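Local coordinates for inner kinetochore subunit cnp3 (Schizosaccharomyces pombe, PDB 6O2D), which helps build the inner kinetochore on centromeric DNA as the CENP-C homologue of fission yeast, this chain being its C-terminal cupin domain, which forms a dimer, at residues 14-19 / 34-39; 55-60 / 68-73; 89-94 / 133-138. All blocks are in the same frame, centred on the assembly; numbering follows the deposited sequence.

Contact 1: 14-19 / 34-39; sequences KDEINC and ERVVGY
The side chains of Tyr39 and Glu16 lie side by side and point the same way, their ring and carboxylate planes 60° apart. Glu16 CG comes obliquely to the CD2–CE2 flank of the ring, 3.5 Å from Tyr39 CD2. With its CG beside the backbone N (chi1 -79°) and the chain extended beyond, Glu16 runs along the tyrosine, its CG methylene packing against the ring; the carboxylate too stays beside it, Glu16 OE1 3.6 Å from Tyr39 CE2. The Asn18 amide stands across the Glu34 side chain: its OD1 is 3.5 Å from Glu34 CB, while Asn18 ND2 leans on Val36 CG2 at 3.5 Å. Such mixed polar side chains suit an exposed surface.

Ile17, Cys19 and Arg35 point to the other face; there the contact across the strands is apolar, Cys19 CB meeting Val37 CG2 at 3.9 Å. Backbone hydrogen bonds join the strands, among them Ile17 N to Gly38 O at 2.9 Å and Val37 N to Ile17 O at 3.0 Å. Val37 and Gly38 together face Ile17, a classic beta bulge, and glycine probably suits this place, since a side chain would point toward Ile17. Replacing Tyr39 by an alanine would probably leave the Glu16 CG methylene without its ring and open a gap beside Phe60, whose CE1 lies against Tyr39 CD1.

The two segments form a beta hairpin of strands 16-22 and 32-40. Arg35 reaches out to a salt bridge with Glu62, Ile17 packs on Phe107 of the second subunit and Val37 on Ile116 of that subunit, and Gly38 and Tyr39 pair with one of its strands, continuing the sheet across the dimer.

Contact 2: 55-60 / 68-73; sequences KFASLF and AGVVEM
Lys55 and Glu72 lie side by side and point the same way, joined at their ends by a salt bridge in which Lys55 NZ is 3.0 Å from Glu72 OE2, a weak hydrogen bond. The lysine chain bends at chi2 and chi3, which brings NZ over to the carboxylate, whereas Glu72 leaves the strand with CG anti to the backbone N (chi1 -179°) and continues extended. Its other oxygen, OE1, has a long, weak ion pair with Arg134. Long charged side chains fit this partly exposed end, where Lys55 CB and CG also lie against Glu72 O.

On the reverse side of the sheet Phe56 CB touches Val71 CG2 at 3.5 Å, but the phenyl ring swings away from the valine; the Phe56 and Ser58 side chains both touch Tyr137. Back on the face of Lys55 and Glu72, Val70 is crossed obliquely by Leu59, whose CD1 lies 4.0 Å from Val70 CG1. On this face too, Phe60 presents its ring edge to Ala68, with Ala68 CB near the ring plane and 4.3 Å from Phe60 CD2. One face of that ring is covered at its centre by CB of the preceding Leu59. The small Ala68 side chain packs against the Phe60 ring edge and Tyr136 of the adjoining strand.

Two donors grip Ala68 O: Leu59 N lies in the carbonyl plane at 2.9 Å, and Phe60 N is tilted from it, 3.1 Å from Ala68 O. Next to it Gly69 suits its position because a side chain there would probably crowd the backbone of Ala57 and Ser58. Leu59 and Phe60 both facing Ala68 define a classic beta bulge, set here in the hairpin that forms one margin of a five-stranded sheet of the cupin beta-barrel.

Contact 3: 89-94 / 133-138; sequences MSFCIL and VRLYYT
Strands 89-94 and 133-138 run antiparallel, their axes at 152° and their register unbroken, with five backbone hydrogen bonds such as Cys92 N to Tyr136 O at 2.8 Å and Tyr136 N to Cys92 O at 2.9 Å. Both are interior strands of a five-stranded sheet in the cupin barrel, and alternate side chains serve its two faces.

One face is hydrophobic. Ile93 and Leu135 lie side by side, pointing the same way, and Ile93 CG1 meets Leu135 CD2 at 3.6 Å; aliphatic chains suit this buried place. Phe91 approaches the next strand obliquely, its CE1 3.7 Å from Tyr137 CB and its CD1 4.1 Å from Leu135 CD1. Tyr137 has CG between its backbone N and carbonyl carbon (chi1 77°), which leads the phenol away from Phe91 and leaves CB to make the contact. The Phe91 ring also meets that of Phe115, their planes nearly parallel.

Ser90, Cys92, Tyr136 and Thr138 occupy the opposite face, where the second subunit packs. Small Ser90 and Cys92 on this face are consistent with that close approach: Cys92 lies on Leu94 of the second subunit, and Tyr136 on Cys92 of that subunit. Cys92 CB also sits at the edge of the Tyr136 ring in its own chain, near the ring plane. The buried phenol is satisfied across the dimer, Tyr136 OH being hydrogen-bonded to Ser90 OG of the second subunit. At the far end Leu94 crosses the bent Arg134 chain, resting its CD1 on the aliphatic Arg134 CD at 4.1 Å.

In the fold
The three contacts follow one another along the chain, each closing before the next opens. Contacts 2 and 3, with centres 8 Å apart, share the five-stranded sheet: strands 66-73 and 133-140 are neighbours in it, probably hydrogen-bonded through Val71 O to Leu135 N and Met73 N to Val133 O. Contact 1 belongs to a separate two-stranded hairpin, its centre 16 Å from that of contact 2, which it touches where Val37 and Tyr39 meet Phe60. From contact 3 it stays about 8 Å away at the nearest atoms. All three reach the second subunit, so both the cupin sheet and the preceding hairpin contribute to the dimer.

Contact 1: 14-19 / 34-39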
loop_
_atom_site.group_PDB
_atom_site.type_symbol
_atom_site.label_atom_id
_atom_site.label_comp_id
_atom_site.label_asym_id
_atom_site.label_seq_id
_atom_site.Cartn_x
_atom_site.Cartn_y
_atom_site.Cartn_z
ATOM N N LYS B 14 13.561 -12.240 -10.388
ATOM C CA LYS B 14 13.873 -11.051 -11.164
ATOM C C LYS B 14 13.751 -9.777 -10.323
ATOM O O LYS B 14 12.949 -9.686 -9.383
ATOM C CB LYS B 14 12.962 -10.971 -12.388
ATOM C CG LYS B 14 13.317 -11.943 -13.510
ATOM C CD LYS B 14 12.311 -11.852 -14.658
ATOM C CE LYS B 14 12.117 -13.194 -15.350
ATOM N NZ LYS B 14 12.442 -13.101 -16.801
ATOM N N ASP B 15 14.573 -8.787 -10.674
ATOM C CA ASP B 15 14.599 -7.523 -9.948
ATOM C C ASP B 15 13.451 -6.621 -10.376
ATOM O O ASP B 15 12.851 -5.940 -9.537
ATOM C CB ASP B 15 15.942 -6.819 -10.159
ATOM C CG ASP B 15 17.071 -7.459 -9.364
ATOM O OD1 ASP B 15 16.803 -8.409 -8.595
ATOM O OD2 ASP B 15 18.228 -7.012 -9.513
ATOM N N GLU B 16 13.163 -6.571 -11.675
ATOM C CA GLU B 16 11.973 -5.924 -12.219
ATOM C C GLU B 16 11.165 -6.945 -13.009
ATOM O O GLU B 16 11.736 -7.839 -13.644
ATOM C CB GLU B 16 12.324 -4.743 -13.123
ATOM C CG GLU B 16 12.682 -3.465 -12.401
ATOM C CD GLU B 16 12.904 -2.315 -13.362
ATOM O OE1 GLU B 16 13.584 -1.338 -12.981
ATOM O OE2 GLU B 16 12.399 -2.391 -14.502
ATOM N N ILE B 17 9.841 -6.827 -12.956
ATOM C CA ILE B 17 8.938 -7.742 -13.647
ATOM C C ILE B 17 8.115 -6.943 -14.643
ATOM O O ILE B 17 7.274 -6.126 -14.249
ATOM C CB ILE B 17 8.006 -8.485 -12.684
ATOM C CG1 ILE B 17 8.757 -8.923 -11.431
ATOM C CG2 ILE B 17 7.337 -9.654 -13.409
ATOM C CD1 ILE B 17 9.798 -9.943 -11.699
ATOM N N ASN B 18 8.339 -7.172 -15.928
ATOM C CA ASN B 18 7.457 -6.626 -16.943
ATOM C C ASN B 18 6.435 -7.696 -17.287
ATOM O O ASN B 18 6.734 -8.894 -17.281
ATOM C CB ASN B 18 8.219 -6.188 -18.196
ATOM C CG ASN B 18 7.434 -5.198 -19.034
ATOM O OD1 ASN B 18 7.063 -5.488 -20.175
ATOM N ND2 ASN B 18 7.162 -4.026 -18.468
ATOM N N CYS B 19 5.225 -7.257 -17.601
ATOM C CA CYS B 19 4.152 -8.211 -17.808
ATOM C C CYS B 19 3.085 -7.550 -18.662
ATOM O O CYS B 19 2.874 -6.338 -18.586
ATOM C CB CYS B 19 3.584 -8.663 -16.450
ATOM S SG CYS B 19 1.988 -9.519 -16.470
ATOM N N GLU B 34 1.933 -3.648 -21.947
ATOM C CA GLU B 34 3.041 -4.062 -21.101
ATOM C C GLU B 34 3.225 -3.009 -20.019
ATOM O O GLU B 34 3.299 -1.817 -20.320
ATOM C CB GLU B 34 4.319 -4.246 -21.924
ATOM C CG GLU B 34 4.385 -5.566 -22.664
ATOM C CD GLU B 34 5.276 -5.496 -23.884
ATOM O OE1 GLU B 34 4.761 -5.603 -25.021
ATOM O OE2 GLU B 34 6.499 -5.324 -23.704
ATOM N N ARG B 35 3.295 -3.450 -18.769
ATOM C CA ARG B 35 3.533 -2.553 -17.652
ATOM C C ARG B 35 4.362 -3.265 -16.593
ATOM O O ARG B 35 4.224 -4.473 -16.382
ATOM C CB ARG B 35 2.184 -2.075 -17.077
ATOM C CG ARG B 35 2.226 -1.326 -15.758
ATOM C CD ARG B 35 0.814 -0.956 -15.309
ATOM N NE ARG B 35 0.833 -0.125 -14.109
ATOM C CZ ARG B 35 -0.247 0.399 -13.532
ATOM N NH1 ARG B 35 -1.458 0.186 -14.043
ATOM N NH2 ARG B 35 -0.115 1.145 -12.440
ATOM N N VAL B 36 5.235 -2.504 -15.937
ATOM C CA VAL B 36 6.085 -3.046 -14.878
ATOM C C VAL B 36 5.224 -3.257 -13.633
ATOM O O VAL B 36 4.770 -2.290 -13.015
ATOM C CB VAL B 36 7.275 -2.126 -14.594
ATOM C CG1 VAL B 36 8.245 -2.787 -13.639
ATOM C CG2 VAL B 36 7.976 -1.793 -15.892
ATOM N N VAL B 37 4.991 -4.516 -13.264
ATOM C CA VAL B 37 4.089 -4.853 -12.170
ATOM C C VAL B 37 4.831 -5.398 -10.960
ATOM O O VAL B 37 4.192 -5.866 -10.016
ATOM C CB VAL B 37 2.990 -5.833 -12.619
ATOM C CG1 VAL B 37 2.267 -5.304 -13.861
ATOM C CG2 VAL B 37 3.563 -7.240 -12.848
ATOM N N GLY B 38 6.164 -5.369 -10.965
ATOM C CA GLY B 38 6.906 -5.859 -9.815
ATOM C C GLY B 38 8.336 -5.371 -9.696
ATOM O O GLY B 38 9.029 -5.215 -10.704
ATOM N N TYR B 39 8.787 -5.120 -8.466
ATOM C CA TYR B 39 10.152 -4.690 -8.191
ATOM C C TYR B 39 10.650 -5.384 -6.935
ATOM O O TYR B 39 9.895 -5.591 -5.980
ATOM C CB TYR B 39 10.285 -3.181 -7.948
ATOM C CG TYR B 39 9.938 -2.269 -9.099
ATOM C CD1 TYR B 39 8.617 -1.915 -9.354
ATOM C CD2 TYR B 39 10.933 -1.711 -9.894
ATOM C CE1 TYR B 39 8.293 -1.059 -10.391
ATOM C CE2 TYR B 39 10.616 -0.849 -10.935
ATOM C CZ TYR B 39 9.293 -0.530 -11.175
ATOM O OH TYR B 39 8.956 0.324 -12.203
#

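Contact 2: 55-60 / 68-73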
loop_
_atom_site.group_PDB
_atom_site.type_symbol
_atom_site.label_atom_id
_atom_site.label_comp_id
_atom_site.label_asym_id
_atom_site.label_seq_id
_atom_site.Cartn_x
_atom_site.Cartn_y
_atom_site.Cartn_z
ATOM N N LYS B 55 15.647 9.192 0.679
ATOM C CA LYS B 55 15.693 8.558 -0.624
ATOM C C LYS B 55 14.281 8.195 -1.031
ATOM O O LYS B 55 13.417 7.971 -0.187
ATOM C CB LYS B 55 16.593 7.300 -0.527
ATOM C CG LYS B 55 18.000 7.541 0.267
ATOM C CD LYS B 55 19.221 7.133 -0.427
ATOM C CE LYS B 55 19.845 6.290 0.675
ATOM N NZ LYS B 55 20.773 5.167 0.442
ATOM N N PHE B 56 14.040 8.198 -2.327
ATOM C CA PHE B 56 12.775 7.639 -2.721
ATOM C C PHE B 56 12.821 7.310 -4.197
ATOM O O PHE B 56 13.668 7.797 -4.961
ATOM C CB PHE B 56 11.596 8.548 -2.348
ATOM C CG PHE B 56 11.146 9.444 -3.429
ATOM C CD1 PHE B 56 11.993 10.414 -3.906
ATOM C CD2 PHE B 56 9.860 9.343 -3.949
ATOM C CE1 PHE B 56 11.599 11.249 -4.893
ATOM C CE2 PHE B 56 9.455 10.182 -4.939
ATOM C CZ PHE B 56 10.328 11.139 -5.414
ATOM N N ALA B 57 11.890 6.448 -4.566
ATOM C CA ALA B 57 11.577 6.179 -5.951
ATOM C C ALA B 57 10.112 5.785 -5.991
ATOM O O ALA B 57 9.672 4.929 -5.217
ATOM C CB ALA B 57 12.475 5.074 -6.520
ATOM N N SER B 58 9.366 6.426 -6.875
ATOM C CA SER B 58 7.993 6.030 -7.141
ATOM C C SER B 58 8.022 4.848 -8.106
ATOM O O SER B 58 8.627 4.931 -9.179
ATOM C CB SER B 58 7.191 7.209 -7.692
ATOM O OG SER B 58 7.323 7.331 -9.095
ATOM N N LEU B 59 7.403 3.739 -7.708
ATOM C CA LEU B 59 7.452 2.483 -8.450
ATOM C C LEU B 59 6.191 2.217 -9.260
ATOM O O LEU B 59 6.275 1.908 -10.451
ATOM C CB LEU B 59 7.687 1.329 -7.477
ATOM C CG LEU B 59 9.054 1.387 -6.808
ATOM C CD1 LEU B 59 9.113 0.359 -5.722
ATOM C CD2 LEU B 59 10.171 1.159 -7.824
ATOM N N PHE B 60 5.026 2.296 -8.620
ATOM C CA PHE B 60 3.740 2.041 -9.250
ATOM C C PHE B 60 2.949 3.336 -9.244
ATOM O O PHE B 60 2.775 3.955 -8.189
ATOM C CB PHE B 60 2.966 0.957 -8.502
ATOM C CG PHE B 60 3.737 -0.309 -8.298
ATOM C CD1 PHE B 60 4.220 -1.024 -9.388
ATOM C CD2 PHE B 60 3.968 -0.795 -7.020
ATOM C CE1 PHE B 60 4.921 -2.199 -9.209
ATOM C CE2 PHE B 60 4.671 -1.973 -6.832
ATOM C CZ PHE B 60 5.153 -2.674 -7.932
ATOM N N ALA B 68 2.583 4.362 -5.356
ATOM C CA ALA B 68 3.352 3.634 -4.350
ATOM C C ALA B 68 4.836 3.624 -4.700
ATOM O O ALA B 68 5.219 3.683 -5.875
ATOM C CB ALA B 68 2.836 2.201 -4.183
ATOM N N GLY B 69 5.667 3.519 -3.668
ATOM C CA GLY B 69 7.097 3.541 -3.877
ATOM C C GLY B 69 7.868 3.096 -2.655
ATOM O O GLY B 69 7.314 2.496 -1.730
ATOM N N VAL B 70 9.167 3.407 -2.665
ATOM C CA VAL B 70 10.071 3.041 -1.585
ATOM C C VAL B 70 10.854 4.271 -1.154
ATOM O O VAL B 70 11.280 5.080 -1.988
ATOM C CB VAL B 70 11.025 1.891 -1.999
ATOM C CG1 VAL B 70 11.705 2.189 -3.329
ATOM C CG2 VAL B 70 12.066 1.607 -0.910
ATOM N N VAL B 71 11.007 4.417 0.163
ATOM C CA VAL B 71 11.826 5.444 0.791
ATOM C C VAL B 71 12.804 4.735 1.717
ATOM O O VAL B 71 12.426 3.779 2.406
ATOM C CB VAL B 71 10.972 6.473 1.580
ATOM C CG1 VAL B 71 11.836 7.322 2.519
ATOM C CG2 VAL B 71 10.165 7.350 0.641
ATOM N N GLU B 72 14.063 5.201 1.716
ATOM C CA GLU B 72 15.101 4.775 2.652
ATOM C C GLU B 72 15.609 5.980 3.431
ATOM O O GLU B 72 15.717 7.074 2.879
ATOM C CB GLU B 72 16.313 4.135 1.965
ATOM C CG GLU B 72 17.349 3.679 2.970
ATOM C CD GLU B 72 18.593 3.199 2.339
ATOM O OE1 GLU B 72 18.478 2.416 1.374
ATOM O OE2 GLU B 72 19.675 3.632 2.784
HETATM N N MSE B 73 15.945 5.774 4.701
HETATM C CA MSE B 73 16.481 6.858 5.513
HETATM C C MSE B 73 17.796 6.449 6.159
HETATM O O MSE B 73 17.856 5.473 6.912
HETATM C CB MSE B 73 15.452 7.236 6.566
HETATM C CG MSE B 73 14.300 7.944 5.914
HETATM SE SE MSE B 73 13.065 8.688 7.171
HETATM C CE MSE B 73 12.159 7.069 7.745
#

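Contact 3: 89-94 / 133-138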
loop_
_atom_site.group_PDB
_atom_site.type_symbol
_atom_site.label_atom_id
_atom_site.label_comp_id
_atom_site.label_asym_id
_atom_site.label_seq_id
_atom_site.Cartn_x
_atom_site.Cartn_y
_atom_site.Cartn_z
HETATM N N MSE B 89 -1.808 8.476 3.642
HETATM C CA MSE B 89 -0.497 7.851 3.534
HETATM C C MSE B 89 -0.508 6.495 4.197
HETATM O O MSE B 89 -1.174 6.308 5.214
HETATM C CB MSE B 89 0.599 8.703 4.184
HETATM C CG MSE B 89 0.424 10.198 4.068
HETATM SE SE MSE B 89 1.207 10.869 2.428
HETATM C CE MSE B 89 3.076 10.379 2.702
ATOM N N SER B 90 0.246 5.560 3.619
ATOM C CA SER B 90 0.530 4.273 4.231
ATOM C C SER B 90 2.031 4.033 4.206
ATOM O O SER B 90 2.716 4.421 3.255
ATOM C CB SER B 90 -0.183 3.130 3.500
ATOM O OG SER B 90 -0.486 2.068 4.380
ATOM N N PHE B 91 2.547 3.436 5.276
ATOM C CA PHE B 91 3.959 3.097 5.366
ATOM C C PHE B 91 4.078 1.699 5.939
ATOM O O PHE B 91 3.412 1.383 6.929
ATOM C CB PHE B 91 4.728 4.095 6.232
ATOM C CG PHE B 91 4.809 5.463 5.634
ATOM C CD1 PHE B 91 5.758 5.754 4.670
ATOM C CD2 PHE B 91 3.933 6.457 6.027
ATOM C CE1 PHE B 91 5.834 7.016 4.115
ATOM C CE2 PHE B 91 4.008 7.711 5.474
ATOM C CZ PHE B 91 4.962 7.990 4.516
ATOM N N CYS B 92 4.914 0.865 5.317
ATOM C CA CYS B 92 5.287 -0.428 5.876
ATOM C C CYS B 92 6.798 -0.462 6.051
ATOM O O CYS B 92 7.546 -0.229 5.093
ATOM C CB CYS B 92 4.820 -1.583 4.987
ATOM S SG CYS B 92 5.232 -3.216 5.691
ATOM N N ILE B 93 7.238 -0.778 7.262
ATOM C CA ILE B 93 8.642 -0.676 7.636
ATOM C C ILE B 93 9.286 -2.026 7.376
ATOM O O ILE B 93 8.996 -3.004 8.069
ATOM C CB ILE B 93 8.808 -0.253 9.098
ATOM C CG1 ILE B 93 7.877 0.921 9.387
ATOM C CG2 ILE B 93 10.273 0.076 9.413
ATOM C CD1 ILE B 93 7.634 1.149 10.823
ATOM N N LEU B 94 10.191 -2.065 6.403
ATOM C CA LEU B 94 10.852 -3.304 6.037
ATOM C C LEU B 94 12.116 -3.552 6.839
ATOM O O LEU B 94 12.475 -4.713 7.050
ATOM C CB LEU B 94 11.182 -3.298 4.544
ATOM C CG LEU B 94 10.002 -3.106 3.586
ATOM C CD1 LEU B 94 10.429 -3.451 2.182
ATOM C CD2 LEU B 94 8.796 -3.942 4.000
ATOM N N VAL B 133 16.892 2.824 7.349
ATOM C CA VAL B 133 15.512 2.358 7.356
ATOM C C VAL B 133 15.024 2.399 5.922
ATOM O O VAL B 133 15.392 3.301 5.162
ATOM C CB VAL B 133 14.619 3.223 8.263
ATOM C CG1 VAL B 133 13.142 2.858 8.056
ATOM C CG2 VAL B 133 15.047 3.071 9.721
ATOM N N ARG B 134 14.211 1.422 5.544
ATOM C CA ARG B 134 13.723 1.303 4.185
ATOM C C ARG B 134 12.219 1.094 4.355
ATOM O O ARG B 134 11.794 0.244 5.157
ATOM C CB ARG B 134 14.398 0.132 3.444
ATOM C CG ARG B 134 13.631 -0.363 2.222
ATOM C CD ARG B 134 14.123 -1.703 1.626
ATOM N NE ARG B 134 15.574 -1.912 1.486
ATOM C CZ ARG B 134 16.375 -1.237 0.667
ATOM N NH1 ARG B 134 15.906 -0.229 -0.057
ATOM N NH2 ARG B 134 17.667 -1.534 0.625
ATOM N N LEU B 135 11.405 1.894 3.643
ATOM C CA LEU B 135 9.953 1.818 3.781
ATOM C C LEU B 135 9.277 1.623 2.439
ATOM O O LEU B 135 9.689 2.201 1.434
ATOM C CB LEU B 135 9.369 3.076 4.422
ATOM C CG LEU B 135 9.961 3.695 5.675
ATOM C CD1 LEU B 135 9.674 5.206 5.693
ATOM C CD2 LEU B 135 9.389 2.997 6.891
ATOM N N TYR B 136 8.183 0.870 2.465
ATOM C CA TYR B 136 7.247 0.794 1.352
ATOM C C TYR B 136 6.081 1.738 1.624
ATOM O O TYR B 136 5.381 1.581 2.630
ATOM C CB TYR B 136 6.751 -0.642 1.174
ATOM C CG TYR B 136 5.647 -0.767 0.161
ATOM C CD1 TYR B 136 5.894 -0.531 -1.183
ATOM C CD2 TYR B 136 4.359 -1.111 0.542
ATOM C CE1 TYR B 136 4.900 -0.644 -2.119
ATOM C CE2 TYR B 136 3.350 -1.224 -0.398
ATOM C CZ TYR B 136 3.631 -0.988 -1.723
ATOM O OH TYR B 136 2.643 -1.087 -2.670
ATOM N N TYR B 137 5.869 2.714 0.743
ATOM C CA TYR B 137 4.808 3.692 0.949
ATOM C C TYR B 137 3.742 3.581 -0.131
ATOM O O TYR B 137 4.017 3.198 -1.273
ATOM C CB TYR B 137 5.353 5.134 0.985
ATOM C CG TYR B 137 5.700 5.744 -0.366
ATOM C CD1 TYR B 137 4.729 6.353 -1.159
ATOM C CD2 TYR B 137 7.009 5.737 -0.835
ATOM C CE1 TYR B 137 5.047 6.905 -2.395
ATOM C CE2 TYR B 137 7.342 6.300 -2.064
ATOM C CZ TYR B 137 6.357 6.875 -2.842
ATOM O OH TYR B 137 6.689 7.429 -4.062
ATOM N N THR B 138 2.515 3.923 0.249
ATOM C CA THR B 138 1.425 4.127 -0.690
ATOM C C THR B 138 0.700 5.392 -0.267
ATOM O O THR B 138 0.555 5.655 0.929
ATOM C CB THR B 138 0.451 2.932 -0.724
ATOM O OG1 THR B 138 -0.342 2.920 0.465
ATOM C CG2 THR B 138 1.210 1.601 -0.811
#